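Local coordinates for sorbitol dehydrogenase (PDB 5ITG), which probably catalyses the NADP-dependent oxidation of D-sorbitol to L-sorbose, as a member of the mannitol dehydrogenase family, at residues K331-K336 against V383-T388; I295-A300 against M348-Y353; P308-G313 against D368-I373; F260-L265 against T288-V293. All coordinates share one frame; numbering follows the deposited sequence.

Contact 1 of 4, residues K331-K336 against V383-T388; sequences KNYLNK and VFWTET
Y333 sends its phenol across to W385 so that the hydroxyl, rather than the ring, arrives over one face of the indole, with OH 3.4 Å from W385 CD1. The two side chains meet aslant: the tyrosine ring and the five-membered ring of W385 have planes 58° apart and centroids 5.7 Å apart. The chi1 of Y333 (171°) puts CG opposite the backbone N and directs the ring toward helix 377-394. That length suits a place where even the nearest CA atoms, those of Y333 and T388, are 9.9 Å apart. T388 comes to meet the tyrosine head-on, and its two branches divide the work. The methyl CG2 rests 4.0 Å from Y333 CE1, while OG1 turns to a water 2.7 Å away. The same water lies 2.7 Å from Y333 OH and donates a weak bond of 3.3 Å to F384 O. Helix 377-394 is kinked here, and the N of T388 makes no bond to the preceding turn, which is consistent with F384 O being able to accept from the water. Helix 288-312 supplies a further partner: W385 NE1 bonds to A300 O, while a face of the same ring receives Y333 OH. No hydrogen bond runs directly between the two segments; a water links the two hydroxyls, R296 also bonds to T388 OG1, and carbon contacts supply the rest, as suits tyrosine and threonine, which carry a hydroxyl beside carbon.

Contact 2 of 4, residues I295-A300 against M348-Y353; sequences IRMLNA and MTLEGY
M297, a selenomethionine here, and Y353 run alongside each other in opposite directions and form a Met-aromatic contact. The selenium SE lies 5.1 Å from the centroid of the Y353 ring and 65° off its normal, an oblique approach. The apolar contacts surround this pair. M297 CB sits at the ring edge, near its plane, 3.9 Å from Y353 CD2. A bend about the CG-SE bond (chi3 73°) swings CE to 3.4 Å from L350 O, while SE packs 4.0 Å from L350 CD2; an unbranched, flexible side chain can follow both the ring edge and L350. L298 crosses the far end of the tyrosine at about a right angle, its CB 3.5 Å from Y353 OH. A leucine in place of Y353 would probably leave L298 CB without its partner and strip the M297 selenium of its aromatic neighbour. No hydrogen bond crosses between the segments; within 348-353, T349 is the N-cap of helix 350-361, and its OG1 accepts from G352 N at 2.9 Å. Glycine fits at G352, since a CB there would crowd that same hydroxyl. Y353 also lies against W290, V293 and K294, so it follows helix 288-312 along more than a turn, and M297 reaches R354 and L342. The start of helix 350-361 is thus laid against one side of helix 288-312, while I295, N299 and A300 of the same helix pack on F384 of helix 377-394.

Contact 3 of 4, residues P308-G313 against D368-I373; sequences PGILVG and DQTLRI
I310 packs against the hydroxyl of T370 rather than its methyl: I310 CG1 lies 3.6 Å from T370 OG1 and 3.7 Å from T370 CB. The polar branch can face a hydrocarbon because OG1 bonds to Y314 O, in the loop that follows helix 288-312. To reach that carbonyl it takes the crowded position between the backbone N and the carbonyl carbon (chi1 53°), and a short threonine, able to bond and pack, suits the site. I310 reaches further with CD1, which sits 3.7 Å from T370 O and 3.8 Å from L371 CD2, the leucine crossing it at about a right angle. A valine in place of I310, lacking CD1, would probably leave L371 CD2 without its closest partner across the contact and open a gap beside T370 O. Around the N-cap Q369, R372 NE makes a salt bridge to D368 OD2 at 2.7 Å, with weak hydrogen-bond geometry. Helix 288-312 ends in a Schellman motif, with G313 as the C-prime residue at positive phi (110°), where a side chain would jam against the preceding carbonyl. The end of this helix is set against the start of helix 370-374, in the largely helical C-terminal domain.

Contact 4 of 4, residues F260-L265 against T288-V293; sequences FHQWVL and TDWEYV
The extended chain of 260-265 passes the first turns of helix 288-312 with the CA atoms of V264 and W290 7.4 Å apart. Strand alternation places Q262 and V264 on the same side, toward the helix, and both come over one face of the W290 indole. V264 CG2 stands over the five-membered ring in a CH-pi contact, 3.8 Å from its centroid and 13° off the normal, while CG1 reaches 3.7 Å from W290 CD1. The branched valine thus offers two methyls to a flat surface, and its beta-branched shape fits an extended strand. That strand, 263-266, is the middle one of a mixed three-stranded sheet between 226-228 and 282-284, and it belongs to the Rossmann domain, whereas the helix belongs to the C-terminal domain; the tryptophan therefore bridges the two parts of the protein. Over the benzene part, Q262 NE2 approaches W290 CH2 at 3.3 Å, with the amide plane turned 75° from the ring plane. Its chi1 (176°) sets CG opposite the backbone N, and the extended chain lays the amide above the ring. The same NE2 bonds to Q282 OE1 on the neighbouring strand, which holds the amide in place. W290 also touches P345 and M348.

How the contacts relate
All four contacts are buried and none has a direct hydrogen bond across its segments, yet their places differ. Contact 4, about 10 Å from the chain centre to its own centre, is the most central and joins the Rossmann and C-terminal domains; contacts 1, 2 and 3 lie wholly within the latter, with contacts 1 and 3 farthest out. Helix 288-312 supplies a segment to contacts 2, 3 and 4 and bonds to contact 1 through R296 and A300. Contacts 2 and 4 touch directly, for instance through M348 and W290. Contact 1 adds a water between hydroxyls, contact 2 a selenium beside a ring, contact 4 a valine and an amide over an indole face, whereas contact 3, at the helix end, packs aliphatic groups and a threonine hydroxyl.

Contact 1 of 4, residues K331-K336 against V383-T388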
# COMPACT_ATOMS: atom_id res chain seq x y z
N LYS A 331 -11.09 -20.19 2.75
CA LYS A 331 -10.03 -21.04 3.29
C LYS A 331 -9.70 -22.19 2.35
O LYS A 331 -8.53 -22.55 2.18
CB LYS A 331 -10.43 -21.62 4.65
CG LYS A 331 -10.51 -20.62 5.79
CD LYS A 331 -11.02 -21.33 7.04
CE LYS A 331 -11.16 -20.39 8.21
NZ LYS A 331 -11.67 -21.12 9.40
N ASN A 332 -10.72 -22.76 1.74
CA ASN A 332 -10.51 -23.88 0.82
C ASN A 332 -9.76 -23.43 -0.44
O ASN A 332 -8.93 -24.16 -0.96
CB ASN A 332 -11.85 -24.52 0.43
CG ASN A 332 -12.54 -25.20 1.61
OD1 ASN A 332 -11.89 -25.53 2.61
ND2 ASN A 332 -13.84 -25.42 1.50
N TYR A 333 -10.09 -22.23 -0.92
CA TYR A 333 -9.41 -21.67 -2.10
C TYR A 333 -7.93 -21.46 -1.75
O TYR A 333 -7.04 -21.89 -2.48
CB TYR A 333 -10.06 -20.33 -2.48
CG TYR A 333 -9.33 -19.51 -3.54
CD1 TYR A 333 -9.18 -19.98 -4.84
CD2 TYR A 333 -8.82 -18.24 -3.23
CE1 TYR A 333 -8.54 -19.21 -5.83
CE2 TYR A 333 -8.18 -17.46 -4.21
CZ TYR A 333 -8.04 -17.95 -5.51
OH TYR A 333 -7.42 -17.19 -6.48
N LEU A 334 -7.66 -20.78 -0.64
CA LEU A 334 -6.29 -20.54 -0.23
C LEU A 334 -5.52 -21.84 0.04
O LEU A 334 -4.39 -21.99 -0.42
CB LEU A 334 -6.26 -19.65 1.01
CG LEU A 334 -6.77 -18.23 0.76
CD1 LEU A 334 -6.77 -17.47 2.08
CD2 LEU A 334 -5.88 -17.51 -0.26
N ASN A 335 -6.13 -22.78 0.75
CA ASN A 335 -5.46 -24.05 1.07
C ASN A 335 -5.26 -25.00 -0.10
O ASN A 335 -4.19 -25.59 -0.26
CB ASN A 335 -6.23 -24.82 2.14
CG ASN A 335 -6.14 -24.18 3.50
OD1 ASN A 335 -5.11 -23.60 3.85
ND2 ASN A 335 -7.20 -24.31 4.29
N LYS A 336 -6.29 -25.15 -0.91
CA LYS A 336 -6.25 -26.09 -2.03
C LYS A 336 -5.79 -25.59 -3.39
O LYS A 336 -5.23 -26.35 -4.17
CB LYS A 336 -7.62 -26.74 -2.18
CG LYS A 336 -8.19 -27.29 -0.88
CD LYS A 336 -7.27 -28.34 -0.26
CE LYS A 336 -7.74 -28.71 1.14
NZ LYS A 336 -6.78 -29.61 1.84
N VAL A 383 -4.87 -9.28 -12.35
CA VAL A 383 -3.66 -9.29 -11.54
C VAL A 383 -3.63 -10.32 -10.40
O VAL A 383 -2.64 -11.03 -10.23
CB VAL A 383 -3.38 -7.88 -10.96
CG1 VAL A 383 -2.09 -7.91 -10.12
CG2 VAL A 383 -3.24 -6.87 -12.10
N PHE A 384 -4.72 -10.43 -9.64
CA PHE A 384 -4.73 -11.35 -8.50
C PHE A 384 -4.99 -12.83 -8.76
O PHE A 384 -4.51 -13.68 -8.01
CB PHE A 384 -5.77 -10.90 -7.45
CG PHE A 384 -5.80 -9.42 -7.18
CD1 PHE A 384 -4.67 -8.64 -7.34
CD2 PHE A 384 -6.96 -8.83 -6.71
CE1 PHE A 384 -4.70 -7.28 -7.02
CE2 PHE A 384 -7.00 -7.48 -6.39
CZ PHE A 384 -5.87 -6.70 -6.55
N TRP A 385 -5.77 -13.15 -9.80
CA TRP A 385 -6.13 -14.54 -10.05
C TRP A 385 -5.45 -15.30 -11.19
O TRP A 385 -5.42 -16.54 -11.17
CB TRP A 385 -7.64 -14.64 -10.29
CG TRP A 385 -8.54 -14.45 -9.08
CD1 TRP A 385 -8.16 -14.17 -7.80
CD2 TRP A 385 -9.97 -14.57 -9.06
NE1 TRP A 385 -9.27 -14.10 -6.98
CE2 TRP A 385 -10.39 -14.35 -7.73
CE3 TRP A 385 -10.93 -14.85 -10.05
CZ2 TRP A 385 -11.74 -14.39 -7.36
CZ3 TRP A 385 -12.27 -14.90 -9.68
CH2 TRP A 385 -12.66 -14.67 -8.34
N THR A 386 -4.90 -14.60 -12.17
CA THR A 386 -4.30 -15.26 -13.33
C THR A 386 -3.30 -16.39 -13.06
O THR A 386 -3.43 -17.48 -13.62
CB THR A 386 -3.67 -14.23 -14.29
OG1 THR A 386 -4.70 -13.37 -14.80
CG2 THR A 386 -2.97 -14.92 -15.46
N GLU A 387 -2.30 -16.15 -12.23
CA GLU A 387 -1.31 -17.20 -11.96
C GLU A 387 -1.97 -18.46 -11.38
O GLU A 387 -1.68 -19.58 -11.82
CB GLU A 387 -0.23 -16.69 -11.00
CG GLU A 387 0.84 -17.72 -10.61
CD GLU A 387 1.69 -18.18 -11.78
OE1 GLU A 387 2.22 -17.32 -12.52
OE2 GLU A 387 1.85 -19.41 -11.96
N THR A 388 -2.87 -18.28 -10.42
CA THR A 388 -3.55 -19.43 -9.81
C THR A 388 -4.36 -20.23 -10.84
O THR A 388 -4.35 -21.47 -10.81
CB THR A 388 -4.44 -18.97 -8.65
OG1 THR A 388 -3.60 -18.56 -7.57
CG2 THR A 388 -5.36 -20.10 -8.17
O HOH W 1 -4.77 -16.53 -6.30

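Contact 2 of 4, residues I295-A300 against M348-Y353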
# COMPACT_ATOMS: atom_id res chain seq x y z
N ILE A 295 -0.23 -10.53 -3.36
CA ILE A 295 -1.14 -10.47 -4.50
C ILE A 295 -2.04 -11.70 -4.62
O ILE A 295 -3.27 -11.58 -4.75
CB ILE A 295 -0.34 -10.34 -5.83
CG1 ILE A 295 0.29 -8.94 -5.91
CG2 ILE A 295 -1.24 -10.59 -7.03
CD1 ILE A 295 1.27 -8.80 -7.05
N ARG A 296 -1.44 -12.89 -4.54
CA ARG A 296 -2.20 -14.12 -4.73
C ARG A 296 -2.96 -14.70 -3.54
O ARG A 296 -3.78 -15.60 -3.71
CB ARG A 296 -1.29 -15.18 -5.35
CG ARG A 296 -0.72 -14.76 -6.72
CD ARG A 296 0.15 -15.85 -7.31
NE ARG A 296 -0.59 -17.10 -7.42
CZ ARG A 296 -0.04 -18.31 -7.44
NH1 ARG A 296 1.28 -18.46 -7.37
NH2 ARG A 296 -0.82 -19.38 -7.52
N MSE A 297 -2.68 -14.19 -2.34
CA MSE A 297 -3.38 -14.65 -1.15
C MSE A 297 -4.24 -13.53 -0.53
O MSE A 297 -5.43 -13.72 -0.34
CB MSE A 297 -2.40 -15.20 -0.11
CG MSE A 297 -1.80 -16.55 -0.52
SE MSE A 297 -0.77 -17.33 0.90
CE MSE A 297 -2.25 -17.85 2.04
N LEU A 298 -3.65 -12.37 -0.23
CA LEU A 298 -4.42 -11.28 0.37
C LEU A 298 -5.38 -10.63 -0.62
O LEU A 298 -6.59 -10.58 -0.38
CB LEU A 298 -3.50 -10.21 0.97
CG LEU A 298 -4.22 -9.02 1.63
CD1 LEU A 298 -4.84 -9.46 2.93
CD2 LEU A 298 -3.26 -7.88 1.88
N ASN A 299 -4.84 -10.12 -1.72
CA ASN A 299 -5.66 -9.45 -2.74
C ASN A 299 -6.63 -10.42 -3.41
O ASN A 299 -7.82 -10.12 -3.57
CB ASN A 299 -4.76 -8.78 -3.79
CG ASN A 299 -3.78 -7.78 -3.18
OD1 ASN A 299 -4.08 -7.14 -2.17
ND2 ASN A 299 -2.62 -7.63 -3.80
N ALA A 300 -6.12 -11.59 -3.80
CA ALA A 300 -6.94 -12.62 -4.43
C ALA A 300 -8.03 -13.06 -3.46
O ALA A 300 -9.17 -13.30 -3.86
CB ALA A 300 -6.07 -13.83 -4.82
N MSE A 348 8.79 -17.81 7.12
CA MSE A 348 7.34 -17.61 7.23
C MSE A 348 6.64 -18.83 6.66
O MSE A 348 7.24 -19.61 5.92
CB MSE A 348 6.90 -16.38 6.42
CG MSE A 348 7.06 -16.52 4.89
SE MSE A 348 5.75 -17.68 3.99
CE MSE A 348 4.28 -16.42 3.90
N THR A 349 5.37 -18.99 7.00
CA THR A 349 4.60 -20.11 6.45
C THR A 349 3.41 -19.50 5.73
O THR A 349 2.88 -18.46 6.14
CB THR A 349 4.09 -21.08 7.53
OG1 THR A 349 3.14 -20.43 8.37
CG2 THR A 349 5.25 -21.59 8.38
N LEU A 350 3.03 -20.12 4.62
CA LEU A 350 1.90 -19.62 3.84
C LEU A 350 0.62 -19.80 4.66
O LEU A 350 -0.32 -19.02 4.53
CB LEU A 350 1.82 -20.38 2.51
CG LEU A 350 3.01 -20.09 1.59
CD1 LEU A 350 2.97 -20.98 0.36
CD2 LEU A 350 3.01 -18.63 1.20
N GLU A 351 0.61 -20.81 5.53
CA GLU A 351 -0.54 -21.08 6.37
C GLU A 351 -0.71 -19.99 7.41
O GLU A 351 -1.83 -19.63 7.78
CB GLU A 351 -0.41 -22.44 7.06
CG GLU A 351 -0.29 -23.60 6.09
CD GLU A 351 1.12 -24.15 6.01
OE1 GLU A 351 2.04 -23.47 5.47
OE2 GLU A 351 1.30 -25.29 6.50
N GLY A 352 0.42 -19.47 7.89
CA GLY A 352 0.39 -18.40 8.87
C GLY A 352 -0.09 -17.13 8.17
O GLY A 352 -0.79 -16.31 8.75
N TYR A 353 0.30 -16.97 6.91
CA TYR A 353 -0.12 -15.80 6.16
C TYR A 353 -1.63 -15.89 5.97
O TYR A 353 -2.35 -14.90 6.12
CB TYR A 353 0.56 -15.73 4.80
CG TYR A 353 0.37 -14.37 4.14
CD1 TYR A 353 1.13 -13.27 4.54
CD2 TYR A 353 -0.61 -14.17 3.18
CE1 TYR A 353 0.91 -12.00 3.99
CE2 TYR A 353 -0.84 -12.91 2.62
CZ TYR A 353 -0.08 -11.83 3.03
OH TYR A 353 -0.31 -10.60 2.47

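Contact 3 of 4, residues P308-G313 against D368-I373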
# COMPACT_ATOMS: atom_id res chain seq x y z
N PRO A 308 -18.74 -13.11 -4.10
CA PRO A 308 -19.95 -13.83 -3.71
C PRO A 308 -20.66 -13.14 -2.54
O PRO A 308 -21.89 -13.26 -2.38
CB PRO A 308 -19.44 -15.23 -3.37
CG PRO A 308 -18.03 -15.00 -2.94
CD PRO A 308 -17.54 -13.95 -3.91
N GLY A 309 -19.90 -12.41 -1.73
CA GLY A 309 -20.48 -11.70 -0.60
C GLY A 309 -21.49 -10.64 -1.03
O GLY A 309 -22.49 -10.40 -0.35
N ILE A 310 -21.20 -9.98 -2.15
CA ILE A 310 -22.09 -8.95 -2.69
C ILE A 310 -23.39 -9.62 -3.15
O ILE A 310 -24.48 -9.06 -2.98
CB ILE A 310 -21.42 -8.21 -3.89
CG1 ILE A 310 -20.22 -7.41 -3.40
CG2 ILE A 310 -22.44 -7.29 -4.57
CD1 ILE A 310 -19.36 -6.81 -4.52
N LEU A 311 -23.29 -10.81 -3.72
CA LEU A 311 -24.48 -11.53 -4.17
C LEU A 311 -25.34 -11.93 -2.97
O LEU A 311 -26.57 -11.91 -3.05
CB LEU A 311 -24.08 -12.79 -4.96
CG LEU A 311 -23.57 -12.54 -6.38
CD1 LEU A 311 -22.98 -13.82 -6.97
CD2 LEU A 311 -24.71 -12.03 -7.24
N VAL A 312 -24.71 -12.29 -1.86
CA VAL A 312 -25.45 -12.65 -0.66
C VAL A 312 -26.11 -11.40 -0.09
O VAL A 312 -27.16 -11.47 0.53
CB VAL A 312 -24.53 -13.27 0.42
CG1 VAL A 312 -25.32 -13.49 1.72
CG2 VAL A 312 -23.98 -14.60 -0.06
N GLY A 313 -25.50 -10.24 -0.32
CA GLY A 313 -26.08 -9.01 0.17
C GLY A 313 -25.31 -8.36 1.30
O GLY A 313 -25.85 -7.54 2.04
N ASP A 368 -13.97 -2.47 5.09
CA ASP A 368 -14.26 -1.63 3.95
C ASP A 368 -15.54 -2.18 3.33
O ASP A 368 -16.06 -3.20 3.78
CB ASP A 368 -13.10 -1.70 2.95
CG ASP A 368 -13.31 -0.83 1.73
OD1 ASP A 368 -13.80 0.31 1.89
OD2 ASP A 368 -12.98 -1.27 0.62
N GLN A 369 -16.06 -1.50 2.31
CA GLN A 369 -17.27 -1.95 1.66
C GLN A 369 -16.94 -3.00 0.60
O GLN A 369 -15.94 -2.90 -0.10
CB GLN A 369 -18.01 -0.78 1.00
CG GLN A 369 -18.65 0.20 1.98
CD GLN A 369 -17.63 0.87 2.87
OE1 GLN A 369 -16.68 1.50 2.40
NE2 GLN A 369 -17.81 0.74 4.19
N THR A 370 -17.79 -4.02 0.51
CA THR A 370 -17.59 -5.09 -0.46
C THR A 370 -17.61 -4.54 -1.88
O THR A 370 -16.79 -4.93 -2.71
CB THR A 370 -18.69 -6.15 -0.32
OG1 THR A 370 -19.97 -5.52 -0.37
CG2 THR A 370 -18.54 -6.89 1.01
N LEU A 371 -18.54 -3.64 -2.16
CA LEU A 371 -18.62 -3.07 -3.50
C LEU A 371 -17.35 -2.32 -3.86
O LEU A 371 -16.93 -2.30 -5.02
CB LEU A 371 -19.84 -2.14 -3.62
CG LEU A 371 -21.15 -2.85 -3.97
CD1 LEU A 371 -22.31 -1.86 -3.99
CD2 LEU A 371 -21.01 -3.53 -5.33
N ARG A 372 -16.71 -1.72 -2.86
CA ARG A 372 -15.48 -0.98 -3.10
C ARG A 372 -14.36 -1.94 -3.47
O ARG A 372 -13.55 -1.67 -4.36
CB ARG A 372 -15.09 -0.18 -1.86
CG ARG A 372 -14.55 1.21 -2.19
CD ARG A 372 -13.89 1.86 -0.98
NE ARG A 372 -12.69 1.14 -0.57
CZ ARG A 372 -11.63 0.96 -1.36
NH1 ARG A 372 -11.62 1.45 -2.59
NH2 ARG A 372 -10.58 0.28 -0.91
N ILE A 373 -14.32 -3.08 -2.79
CA ILE A 373 -13.31 -4.09 -3.06
C ILE A 373 -13.50 -4.64 -4.47
O ILE A 373 -12.54 -4.98 -5.16
CB ILE A 373 -13.41 -5.26 -2.04
CG1 ILE A 373 -13.11 -4.73 -0.63
CG2 ILE A 373 -12.43 -6.37 -2.41
CD1 ILE A 373 -11.75 -4.07 -0.48

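Contact 4 of 4, residues F260-L265 against T288-V293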
# COMPACT_ATOMS: atom_id res chain seq x y z
N PHE A 260 -1.93 -5.28 12.67
CA PHE A 260 -1.07 -5.96 11.69
C PHE A 260 -0.21 -4.97 10.93
O PHE A 260 -0.65 -3.87 10.61
CB PHE A 260 -1.91 -6.73 10.67
CG PHE A 260 -1.08 -7.35 9.56
CD1 PHE A 260 -0.55 -8.63 9.70
CD2 PHE A 260 -0.79 -6.63 8.40
CE1 PHE A 260 0.26 -9.19 8.71
CE2 PHE A 260 0.02 -7.18 7.40
CZ PHE A 260 0.55 -8.46 7.55
N HIS A 261 1.02 -5.37 10.63
CA HIS A 261 1.92 -4.51 9.88
C HIS A 261 3.02 -5.37 9.29
O HIS A 261 3.45 -6.36 9.90
CB HIS A 261 2.50 -3.41 10.79
CG HIS A 261 3.19 -3.92 12.01
ND1 HIS A 261 4.54 -4.24 12.03
CD2 HIS A 261 2.74 -4.15 13.26
CE1 HIS A 261 4.88 -4.64 13.24
NE2 HIS A 261 3.81 -4.60 14.01
N GLN A 262 3.47 -5.01 8.10
CA GLN A 262 4.52 -5.78 7.45
C GLN A 262 5.35 -4.90 6.54
O GLN A 262 4.84 -3.99 5.89
CB GLN A 262 3.92 -6.93 6.64
CG GLN A 262 4.95 -7.73 5.85
CD GLN A 262 4.42 -9.08 5.40
OE1 GLN A 262 3.25 -9.22 5.05
NE2 GLN A 262 5.30 -10.09 5.40
N TRP A 263 6.65 -5.18 6.52
CA TRP A 263 7.55 -4.44 5.66
C TRP A 263 8.66 -5.36 5.20
O TRP A 263 9.49 -5.80 5.99
CB TRP A 263 8.15 -3.24 6.41
CG TRP A 263 8.87 -2.27 5.52
CD1 TRP A 263 8.98 -2.32 4.16
CD2 TRP A 263 9.57 -1.09 5.93
NE1 TRP A 263 9.71 -1.25 3.70
CE2 TRP A 263 10.09 -0.48 4.76
CE3 TRP A 263 9.82 -0.49 7.17
CZ2 TRP A 263 10.83 0.70 4.80
CZ3 TRP A 263 10.56 0.68 7.21
CH2 TRP A 263 11.06 1.27 6.04
N VAL A 264 8.65 -5.66 3.90
CA VAL A 264 9.67 -6.50 3.30
C VAL A 264 10.52 -5.53 2.51
O VAL A 264 10.01 -4.77 1.68
CB VAL A 264 9.03 -7.56 2.38
CG1 VAL A 264 10.11 -8.37 1.69
CG2 VAL A 264 8.13 -8.47 3.22
N LEU A 265 11.82 -5.54 2.75
CA LEU A 265 12.69 -4.57 2.09
C LEU A 265 13.96 -5.18 1.52
O LEU A 265 14.65 -5.94 2.20
CB LEU A 265 13.03 -3.50 3.12
CG LEU A 265 13.93 -2.30 2.84
CD1 LEU A 265 13.26 -1.36 1.85
CD2 LEU A 265 14.22 -1.58 4.16
N THR A 288 10.29 -9.78 -5.06
CA THR A 288 9.31 -10.44 -5.91
C THR A 288 8.45 -11.55 -5.31
O THR A 288 7.22 -11.50 -5.42
CB THR A 288 9.99 -10.95 -7.20
OG1 THR A 288 10.73 -9.88 -7.79
CG2 THR A 288 8.95 -11.44 -8.20
N ASP A 289 9.06 -12.53 -4.66
CA ASP A 289 8.28 -13.60 -4.06
C ASP A 289 7.26 -13.09 -3.04
O ASP A 289 6.11 -13.51 -3.05
CB ASP A 289 9.19 -14.66 -3.44
CG ASP A 289 9.99 -15.42 -4.48
OD1 ASP A 289 9.66 -15.32 -5.69
OD2 ASP A 289 10.95 -16.12 -4.11
N TRP A 290 7.67 -12.16 -2.18
CA TRP A 290 6.74 -11.62 -1.18
C TRP A 290 5.60 -10.82 -1.81
O TRP A 290 4.46 -10.86 -1.33
CB TRP A 290 7.49 -10.77 -0.15
CG TRP A 290 7.77 -11.52 1.11
CD1 TRP A 290 8.99 -11.87 1.61
CD2 TRP A 290 6.80 -12.00 2.05
NE1 TRP A 290 8.85 -12.54 2.80
CE2 TRP A 290 7.51 -12.63 3.10
CE3 TRP A 290 5.40 -11.96 2.12
CZ2 TRP A 290 6.87 -13.22 4.20
CZ3 TRP A 290 4.76 -12.54 3.21
CH2 TRP A 290 5.49 -13.16 4.23
N GLU A 291 5.88 -10.10 -2.89
CA GLU A 291 4.83 -9.34 -3.58
C GLU A 291 3.74 -10.27 -4.08
O GLU A 291 2.55 -9.95 -4.01
CB GLU A 291 5.39 -8.57 -4.79
CG GLU A 291 6.36 -7.43 -4.46
CD GLU A 291 6.56 -6.48 -5.64
OE1 GLU A 291 6.69 -6.96 -6.78
OE2 GLU A 291 6.61 -5.25 -5.41
N TYR A 292 4.14 -11.44 -4.60
CA TYR A 292 3.17 -12.39 -5.11
C TYR A 292 2.39 -13.10 -4.03
O TYR A 292 1.27 -13.52 -4.27
CB TYR A 292 3.84 -13.37 -6.08
CG TYR A 292 4.01 -12.71 -7.44
CD1 TYR A 292 2.91 -12.17 -8.11
CD2 TYR A 292 5.27 -12.55 -8.01
CE1 TYR A 292 3.05 -11.47 -9.31
CE2 TYR A 292 5.43 -11.84 -9.22
CZ TYR A 292 4.31 -11.30 -9.85
OH TYR A 292 4.44 -10.56 -11.01
N VAL A 293 2.97 -13.24 -2.83
CA VAL A 293 2.22 -13.86 -1.74
C VAL A 293 1.06 -12.90 -1.42
O VAL A 293 -0.09 -13.32 -1.27
CB VAL A 293 3.08 -14.01 -0.46
CG1 VAL A 293 2.17 -14.40 0.72
CG2 VAL A 293 4.15 -15.07 -0.67